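Local coordinates for mRNA nuclease HepT (Shewanella oneidensis MR-1, PDB 6M6U), which acts as the toxin of a type VII toxin-antitoxin system, cleaving mRNA and halting growth until its partner MntA neutralises it, mostly by tri-AMPylation, at residues 55-60 / 74-79; 80-85 / 127-132; 9-14 / 47-52. One frame throughout, in Å; residues are numbered along the deposited sequence.

Contact 1. Residues 55-60 / 74-79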
loop_
_atom_site.group_PDB
_atom_site.type_symbol
_atom_site.label_atom_id
_atom_site.label_comp_id
_atom_site.label_asym_id
_atom_site.label_seq_id
_atom_site.Cartn_x
_atom_site.Cartn_y
_atom_site.Cartn_z
ATOM N N ASN B 55 -40.946 3.838 9.259
ATOM C CA ASN B 55 -39.722 3.473 8.549
ATOM C C ASN B 55 -39.988 2.394 7.508
ATOM O O ASN B 55 -39.397 2.407 6.422
ATOM C CB ASN B 55 -38.661 2.985 9.539
ATOM C CG ASN B 55 -38.164 4.081 10.458
ATOM O OD1 ASN B 55 -38.250 5.268 10.136
ATOM N ND2 ASN B 55 -37.629 3.687 11.614
ATOM N N HIS B 56 -40.868 1.446 7.831
ATOM C CA HIS B 56 -41.178 0.358 6.912
ATOM C C HIS B 56 -41.857 0.881 5.652
ATOM O O HIS B 56 -41.446 0.556 4.530
ATOM C CB HIS B 56 -42.055 -0.672 7.625
ATOM C CG HIS B 56 -42.598 -1.744 6.732
ATOM N ND1 HIS B 56 -41.861 -2.849 6.364
ATOM C CD2 HIS B 56 -43.815 -1.894 6.157
ATOM C CE1 HIS B 56 -42.597 -3.628 5.591
ATOM N NE2 HIS B 56 -43.787 -3.072 5.451
ATOM N N ILE B 57 -42.892 1.709 5.823
ATOM C CA ILE B 57 -43.685 2.174 4.688
ATOM C C ILE B 57 -42.861 3.087 3.785
ATOM O O ILE B 57 -42.931 2.987 2.553
ATOM C CB ILE B 57 -44.966 2.867 5.190
ATOM C CG1 ILE B 57 -45.890 1.844 5.855
ATOM C CG2 ILE B 57 -45.683 3.567 4.049
ATOM C CD1 ILE B 57 -46.990 2.462 6.670
ATOM N N ASN B 58 -42.064 3.983 4.375
ATOM C CA ASN B 58 -41.221 4.865 3.571
ATOM C C ASN B 58 -40.246 4.072 2.707
ATOM O O ASN B 58 -39.929 4.479 1.583
ATOM C CB ASN B 58 -40.460 5.840 4.472
ATOM C CG ASN B 58 -41.362 6.911 5.064
ATOM O OD1 ASN B 58 -42.233 7.455 4.380
ATOM N ND2 ASN B 58 -41.161 7.215 6.343
ATOM N N ARG B 59 -39.753 2.940 3.215
ATOM C CA ARG B 59 -38.857 2.114 2.412
ATOM C C ARG B 59 -39.633 1.253 1.424
ATOM O O ARG B 59 -39.247 1.153 0.253
ATOM C CB ARG B 59 -37.987 1.237 3.315
ATOM C CG ARG B 59 -36.968 0.383 2.562
ATOM C CD ARG B 59 -36.166 -0.465 3.538
ATOM N NE ARG B 59 -35.134 -1.272 2.891
ATOM C CZ ARG B 59 -35.308 -2.524 2.479
ATOM N NH1 ARG B 59 -36.481 -3.123 2.629
ATOM N NH2 ARG B 59 -34.306 -3.178 1.907
ATOM N N GLN B 60 -40.729 0.633 1.876
ATOM C CA GLN B 60 -41.537 -0.200 0.989
ATOM C C GLN B 60 -42.073 0.583 -0.200
ATOM O O GLN B 60 -42.218 0.024 -1.293
ATOM C CB GLN B 60 -42.696 -0.827 1.763
ATOM C CG GLN B 60 -42.319 -2.087 2.503
ATOM C CD GLN B 60 -42.035 -3.238 1.563
ATOM O OE1 GLN B 60 -42.822 -3.523 0.660
ATOM N NE2 GLN B 60 -40.901 -3.903 1.762
ATOM N N THR B 74 -42.928 12.827 9.122
ATOM C CA THR B 74 -43.050 13.935 8.182
ATOM C C THR B 74 -43.209 13.431 6.753
ATOM O O THR B 74 -44.061 13.927 6.007
ATOM C CB THR B 74 -41.835 14.857 8.293
ATOM O OG1 THR B 74 -41.792 15.439 9.601
ATOM C CG2 THR B 74 -41.902 15.963 7.256
ATOM N N LEU B 75 -42.415 12.428 6.360
ATOM C CA LEU B 75 -42.494 11.908 4.997
ATOM C C LEU B 75 -43.840 11.242 4.726
ATOM O O LEU B 75 -44.369 11.330 3.613
ATOM C CB LEU B 75 -41.354 10.927 4.726
ATOM C CG LEU B 75 -39.941 11.517 4.608
ATOM C CD1 LEU B 75 -38.927 10.426 4.281
ATOM C CD2 LEU B 75 -39.889 12.618 3.554
ATOM N N LEU B 76 -44.404 10.554 5.722
ATOM C CA LEU B 76 -45.734 9.974 5.544
ATOM C C LEU B 76 -46.784 11.056 5.324
ATOM O O LEU B 76 -47.732 10.864 4.552
ATOM C CB LEU B 76 -46.116 9.119 6.750
ATOM C CG LEU B 76 -45.247 7.901 7.072
ATOM C CD1 LEU B 76 -45.685 7.302 8.398
ATOM C CD2 LEU B 76 -45.337 6.864 5.958
ATOM N N ALA B 77 -46.634 12.200 6.000
ATOM C CA ALA B 77 -47.619 13.270 5.876
ATOM C C ALA B 77 -47.524 13.959 4.521
ATOM O O ALA B 77 -48.549 14.296 3.918
ATOM C CB ALA B 77 -47.441 14.280 7.010
ATOM N N GLN B 78 -46.303 14.183 4.026
ATOM C CA GLN B 78 -46.137 14.795 2.710
ATOM C C GLN B 78 -46.687 13.916 1.596
ATOM O O GLN B 78 -47.032 14.431 0.525
ATOM C CB GLN B 78 -44.664 15.112 2.448
ATOM C CG GLN B 78 -43.987 15.852 3.585
ATOM C CD GLN B 78 -42.539 16.179 3.289
ATOM O OE1 GLN B 78 -41.681 15.297 3.277
ATOM N NE2 GLN B 78 -42.257 17.456 3.062
ATOM N N ASN B 79 -46.775 12.608 1.820
ATOM C CA ASN B 79 -47.416 11.685 0.897
ATOM C C ASN B 79 -48.895 11.475 1.212
ATOM O O ASN B 79 -49.532 10.614 0.595
ATOM C CB ASN B 79 -46.675 10.347 0.905
ATOM C CG ASN B 79 -45.286 10.448 0.300
ATOM O OD1 ASN B 79 -45.121 10.306 -0.908
ATOM N ND2 ASN B 79 -44.283 10.700 1.137
#
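Asn58 and Leu76 mark the nearest backbone approach, with CA atoms 7.1 Å apart, where the last turn of helix 33-60 passes the end of helix 69-78. The axes of the two short segments stay 10.0 Å apart and are inclined at 53°, so side chains have to span the gap. Asn58 and Leu76 share most of this. OD1 of Asn58 lodges against two apolar groups, 3.5 Å from Leu76 CD2 and 3.6 Å from Leu75 CB, while ND2 of the same amide is hydrogen-bonded to Ser72 O one turn back on helix 69-78, which fixes the rotation of the group. Beside it, Ile57 meets Leu76 nearly at right angles, with Ile57 CG2 3.8 Å from Leu76 CD2; a chi1 of -67° sets CG1 beside the backbone N and turns CG2, anti to that N, toward Leu76. At the helix end, Leu75 O accepts Asn79 ND2 at 2.6 Å and also Asn79 N, from opposite faces of the carbonyl plane. Arg59 forms a salt bridge with Asp100 of the MntA chain. Leu63, between the helices, lies against Asn58 and Asn79, Ala77 turns to helix 84-102, and His56 packs on helix 3-23.

Contact 2. Residues 80-85 / 127-132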
loop_
_atom_site.group_PDB
_atom_site.type_symbol
_atom_site.label_atom_id
_atom_site.label_comp_id
_atom_site.label_asym_id
_atom_site.label_seq_id
_atom_site.Cartn_x
_atom_site.Cartn_y
_atom_site.Cartn_z
ATOM N N ASN B 80 -49.441 12.241 2.160
ATOM C CA ASN B 80 -50.861 12.211 2.521
ATOM C C ASN B 80 -51.326 10.822 2.940
ATOM O O ASN B 80 -52.467 10.433 2.672
ATOM C CB ASN B 80 -51.741 12.744 1.387
ATOM C CG ASN B 80 -51.747 14.254 1.328
ATOM O OD1 ASN B 80 -51.057 14.856 0.508
ATOM N ND2 ASN B 80 -52.519 14.876 2.212
ATOM N N LEU B 81 -50.455 10.062 3.599
ATOM C CA LEU B 81 -50.866 8.798 4.191
ATOM C C LEU B 81 -51.262 8.951 5.652
ATOM O O LEU B 81 -52.026 8.125 6.163
ATOM C CB LEU B 81 -49.756 7.753 4.035
ATOM C CG LEU B 81 -49.099 7.749 2.644
ATOM C CD1 LEU B 81 -48.027 6.667 2.543
ATOM C CD2 LEU B 81 -50.137 7.588 1.519
ATOM N N ILE B 82 -50.776 9.991 6.324
ATOM C CA ILE B 82 -51.334 10.447 7.589
ATOM C C ILE B 82 -51.574 11.943 7.472
ATOM O O ILE B 82 -50.921 12.637 6.684
ATOM C CB ILE B 82 -50.432 10.142 8.809
ATOM C CG1 ILE B 82 -49.056 10.795 8.647
ATOM C CG2 ILE B 82 -50.315 8.644 9.025
ATOM C CD1 ILE B 82 -48.157 10.625 9.864
ATOM N N THR B 83 -52.526 12.439 8.255
ATOM C CA THR B 83 -52.825 13.861 8.245
ATOM C C THR B 83 -51.667 14.644 8.851
ATOM O O THR B 83 -50.895 14.127 9.663
ATOM C CB THR B 83 -54.109 14.139 9.023
ATOM O OG1 THR B 83 -53.867 13.950 10.422
ATOM C CG2 THR B 83 -55.211 13.192 8.578
ATOM N N GLN B 84 -51.538 15.901 8.429
ATOM C CA GLN B 84 -50.564 16.785 9.063
ATOM C C GLN B 84 -50.795 16.937 10.563
ATOM O O GLN B 84 -49.800 16.964 11.308
ATOM C CB GLN B 84 -50.569 18.153 8.366
ATOM C CG GLN B 84 -49.485 19.096 8.859
ATOM C CD GLN B 84 -48.111 18.703 8.358
ATOM O OE1 GLN B 84 -47.985 17.967 7.379
ATOM N NE2 GLN B 84 -47.072 19.185 9.034
ATOM N N PRO B 85 -52.031 17.048 11.071
ATOM C CA PRO B 85 -52.198 17.073 12.537
ATOM C C PRO B 85 -51.702 15.813 13.232
ATOM O O PRO B 85 -50.988 15.908 14.240
ATOM C CB PRO B 85 -53.715 17.279 12.714
ATOM C CG PRO B 85 -54.323 17.016 11.370
ATOM C CD PRO B 85 -53.284 17.407 10.383
ATOM N N ILE B 127 -52.977 3.704 14.127
ATOM C CA ILE B 127 -53.240 2.305 13.800
ATOM C C ILE B 127 -54.350 2.198 12.762
ATOM O O ILE B 127 -54.237 1.459 11.776
ATOM C CB ILE B 127 -53.596 1.516 15.075
ATOM C CG1 ILE B 127 -52.372 1.340 15.971
ATOM C CG2 ILE B 127 -54.225 0.172 14.724
ATOM C CD1 ILE B 127 -52.668 0.554 17.225
ATOM N N ASP B 128 -55.442 2.940 12.971
ATOM C CA ASP B 128 -56.613 2.800 12.113
ATOM C C ASP B 128 -56.340 3.305 10.700
ATOM O O ASP B 128 -56.742 2.665 9.722
ATOM C CB ASP B 128 -57.803 3.534 12.731
ATOM C CG ASP B 128 -58.252 2.913 14.043
ATOM O OD1 ASP B 128 -58.845 3.631 14.879
ATOM O OD2 ASP B 128 -58.004 1.703 14.241
ATOM N N VAL B 129 -55.658 4.445 10.571
ATOM C CA VAL B 129 -55.325 4.964 9.246
ATOM C C VAL B 129 -54.396 4.001 8.518
ATOM O O VAL B 129 -54.584 3.703 7.332
ATOM C CB VAL B 129 -54.704 6.367 9.357
ATOM C CG1 VAL B 129 -54.011 6.733 8.070
ATOM C CG2 VAL B 129 -55.772 7.400 9.690
ATOM N N ILE B 130 -53.380 3.495 9.222
ATOM C CA ILE B 130 -52.389 2.625 8.594
ATOM C C ILE B 130 -53.049 1.368 8.047
ATOM O O ILE B 130 -52.833 0.987 6.891
ATOM C CB ILE B 130 -51.263 2.284 9.588
ATOM C CG1 ILE B 130 -50.347 3.492 9.789
ATOM C CG2 ILE B 130 -50.472 1.074 9.110
ATOM C CD1 ILE B 130 -49.896 4.143 8.500
ATOM N N LYS B 131 -53.872 0.706 8.862
ATOM C CA LYS B 131 -54.465 -0.541 8.396
ATOM C C LYS B 131 -55.579 -0.293 7.386
ATOM O O LYS B 131 -55.874 -1.171 6.568
ATOM C CB LYS B 131 -54.967 -1.373 9.574
ATOM C CG LYS B 131 -54.781 -2.872 9.351
ATOM C CD LYS B 131 -53.548 -3.139 8.478
ATOM C CE LYS B 131 -53.077 -4.581 8.561
ATOM N NZ LYS B 131 -52.045 -4.875 7.525
ATOM N N ALA B 132 -56.198 0.888 7.410
ATOM C CA ALA B 132 -57.119 1.289 6.344
ATOM C C ALA B 132 -56.294 1.789 5.156
ATOM O O ALA B 132 -56.265 2.973 4.816
ATOM C CB ALA B 132 -58.097 2.345 6.839
#
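Leu81, whose carbonyl oxygen presses on Val129, belongs to a Schellman motif that terminates helix 69-78. Asn80 is its C-prime residue, with positive phi (57°); Leu81 N returns to Leu76 O, and Asn80 N to Ala77 O. Two residues after Leu81, Thr83 takes the N-cap position of helix 84-102, its OG1 hydrogen-bonded to Leu86 N. The contact therefore sets a tight helix-to-helix connection against the last turns of helix 120-131, and the chain passes there at 7.0 Å between the CA atoms of Ile82 and Val129.

Val129 is the side chain that reaches across. Its CG1, placed opposite the backbone N by a chi1 of 164°, comes to 3.1 Å from Leu81 O, a close fit of a methyl against a carbonyl and not a hydrogen bond. The same methyl lies 4.3 Å from Ile82 CG2, a loose apolar touch. Ile82 divides its two branches: CG2 faces Val129, whereas CG1 sits between the backbone N and the carbonyl carbon (chi1 59°) and carries the end of the side chain off toward helix 69-78. No hydrogen bond joins the two segments, and together they bury a modest 122 Å².

On the surrounding fold, Ile82 rests on Leu76 of helix 69-78, and Leu81 on Gln61 and Leu63 of the connection after helix 33-60. From helix 120-131, Ile127 packs on Ile9 and Ile12 of helix 3-23, while Ile130 is wedged among Ile5 of that helix and Ile53 and Ile57 of helix 33-60.

Contact 3. Residues 9-14 / 47-52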
loop_
_atom_site.group_PDB
_atom_site.type_symbol
_atom_site.label_atom_id
_atom_site.label_comp_id
_atom_site.label_asym_id
_atom_site.label_seq_id
_atom_site.Cartn_x
_atom_site.Cartn_y
_atom_site.Cartn_z
ATOM N N ILE B 9 -48.711 -3.192 15.140
ATOM C CA ILE B 9 -50.047 -2.835 15.620
ATOM C C ILE B 9 -50.330 -3.534 16.940
ATOM O O ILE B 9 -50.713 -2.902 17.931
ATOM C CB ILE B 9 -51.118 -3.188 14.572
ATOM C CG1 ILE B 9 -50.994 -2.313 13.323
ATOM C CG2 ILE B 9 -52.512 -3.062 15.179
ATOM C CD1 ILE B 9 -50.925 -0.840 13.611
ATOM N N ALA B 10 -50.133 -4.856 16.970
ATOM C CA ALA B 10 -50.390 -5.625 18.185
ATOM C C ALA B 10 -49.582 -5.094 19.363
ATOM O O ALA B 10 -50.078 -5.047 20.496
ATOM C CB ALA B 10 -50.078 -7.102 17.944
ATOM N N THR B 11 -48.338 -4.677 19.114
ATOM C CA THR B 11 -47.494 -4.175 20.196
ATOM C C THR B 11 -48.012 -2.849 20.739
ATOM O O THR B 11 -48.035 -2.641 21.958
ATOM C CB THR B 11 -46.051 -4.042 19.709
ATOM O OG1 THR B 11 -45.492 -5.350 19.552
ATOM C CG2 THR B 11 -45.208 -3.247 20.700
ATOM N N ILE B 12 -48.433 -1.939 19.854
ATOM C CA ILE B 12 -49.002 -0.670 20.303
ATOM C C ILE B 12 -50.213 -0.919 21.195
ATOM O O ILE B 12 -50.364 -0.300 22.255
ATOM C CB ILE B 12 -49.365 0.217 19.098
ATOM C CG1 ILE B 12 -48.102 0.620 18.339
ATOM C CG2 ILE B 12 -50.136 1.451 19.557
ATOM C CD1 ILE B 12 -48.364 1.210 16.974
ATOM N N LYS B 13 -51.084 -1.844 20.784
ATOM C CA LYS B 13 -52.262 -2.163 21.585
ATOM C C LYS B 13 -51.870 -2.740 22.939
ATOM O O LYS B 13 -52.339 -2.272 23.983
ATOM C CB LYS B 13 -53.172 -3.128 20.828
ATOM C CG LYS B 13 -53.960 -2.468 19.715
ATOM C CD LYS B 13 -54.651 -3.491 18.836
ATOM C CE LYS B 13 -55.506 -2.804 17.787
ATOM N NZ LYS B 13 -55.960 -3.751 16.732
ATOM N N ARG B 14 -51.007 -3.764 22.942
ATOM C CA ARG B 14 -50.556 -4.354 24.201
ATOM C C ARG B 14 -49.978 -3.301 25.134
ATOM O O ARG B 14 -50.209 -3.340 26.346
ATOM C CB ARG B 14 -49.510 -5.440 23.948
ATOM C CG ARG B 14 -50.069 -6.822 23.681
ATOM C CD ARG B 14 -49.027 -7.892 23.991
ATOM N NE ARG B 14 -47.679 -7.482 23.601
ATOM C CZ ARG B 14 -47.238 -7.440 22.346
ATOM N NH1 ARG B 14 -48.040 -7.779 21.344
ATOM N NH2 ARG B 14 -45.994 -7.053 22.090
ATOM N N CYS B 47 -44.017 4.306 20.886
ATOM C CA CYS B 47 -43.374 5.182 19.913
ATOM C C CYS B 47 -42.504 4.389 18.949
ATOM O O CYS B 47 -42.532 4.629 17.737
ATOM C CB CYS B 47 -42.543 6.249 20.627
ATOM S SG CYS B 47 -43.514 7.535 21.438
ATOM N N GLU B 48 -41.732 3.429 19.465
ATOM C CA GLU B 48 -40.860 2.648 18.594
ATOM C C GLU B 48 -41.670 1.788 17.636
ATOM O O GLU B 48 -41.280 1.606 16.477
ATOM C CB GLU B 48 -39.909 1.791 19.427
ATOM C CG GLU B 48 -38.789 2.592 20.072
ATOM C CD GLU B 48 -37.866 3.231 19.046
ATOM O OE1 GLU B 48 -37.565 2.582 18.018
ATOM O OE2 GLU B 48 -37.451 4.390 19.261
ATOM N N ALA B 49 -42.808 1.263 18.090
ATOM C CA ALA B 49 -43.658 0.498 17.185
ATOM C C ALA B 49 -44.243 1.390 16.095
ATOM O O ALA B 49 -44.338 0.976 14.933
ATOM C CB ALA B 49 -44.762 -0.206 17.971
ATOM N N CYS B 50 -44.621 2.625 16.442
ATOM C CA CYS B 50 -45.107 3.559 15.429
ATOM C C CYS B 50 -44.003 3.952 14.462
ATOM O O CYS B 50 -44.233 4.046 13.250
ATOM C CB CYS B 50 -45.686 4.807 16.089
ATOM S SG CYS B 50 -47.283 4.569 16.888
ATOM N N ILE B 51 -42.799 4.201 14.984
ATOM C CA ILE B 51 -41.680 4.589 14.137
ATOM C C ILE B 51 -41.295 3.448 13.202
ATOM O O ILE B 51 -40.977 3.673 12.027
ATOM C CB ILE B 51 -40.500 5.043 15.014
ATOM C CG1 ILE B 51 -40.856 6.358 15.715
ATOM C CG2 ILE B 51 -39.225 5.196 14.183
ATOM C CD1 ILE B 51 -39.940 6.705 16.859
ATOM N N ASP B 52 -41.335 2.207 13.696
ATOM C CA ASP B 52 -40.994 1.070 12.847
ATOM C C ASP B 52 -41.976 0.934 11.691
ATOM O O ASP B 52 -41.581 0.602 10.569
ATOM C CB ASP B 52 -40.956 -0.219 13.668
ATOM C CG ASP B 52 -39.770 -0.277 14.619
ATOM O OD1 ASP B 52 -38.870 0.589 14.519
ATOM O OD2 ASP B 52 -39.739 -1.198 15.465
#
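Thr11, whose methyl faces Ala49, has its OG1 held by two weak hydrogen bonds: one from Arg14 NH2, 3.1 Å away and bent to 134° at the hydrogen, the other with Asn7 O a turn earlier. Arg14 NH2 is also hydrogen-bonded to the hydroxyl of Tyr104 of the second subunit, the tyrosine that MntA tri-AMPylates and that is unmodified here. On its other branch, Thr11 CG2 lies 4.1 Å from Ala49 CB.

Ile12 makes the closer fit. Its CG1 comes within 3.5 Å of Ala49 CB, and CD1 extends alongside to Cys50 SG at the same 3.5 Å. With CG1 opposite the carbonyl carbon (chi1 -65°), the longer branch leads obliquely from Ala49 toward Cys50. The small Ala49 lets the backbones draw together, to 6.3 Å between its CA and that of Ile12.

Helices 3-23 and 33-60 are neighbours in the all-helical HEPN bundle: the short segments run nearly antiparallel, their axes at 160° and 8.8 Å apart at closest approach. Cys50 also touches Phe73 of helix 69-78 and Phe123 and Phe126 of helix 120-131, while Glu48 is turned to a different side, where OE2 pairs in a salt bridge with Arg97, an active-site residue by similarity, and accepts a hydrogen bond from His113 of the MntA chain.

Along the chain the contacts follow in series: contact 3 closes before contact 1 opens, and contact 2 comes last. Helix 33-60 serves both contact 3 and contact 1, whose centres lie about 16 Å apart. Contacts 1 and 2, about 11 Å apart, adjoin through the turn after helix 69-78, and contact 2 lies about 14 Å from contact 3. Isoleucines of helix 120-131 bridge to both, Ile130 toward contact 1 and Ile127 toward contact 3. Between them the contacts involve helices 3-23, 33-60, 69-78 and 120-131 and the start of helix 84-102, all of one bundle. MntA reaches contacts 1 and 3, whereas contact 2 touches no other chain of the assembly.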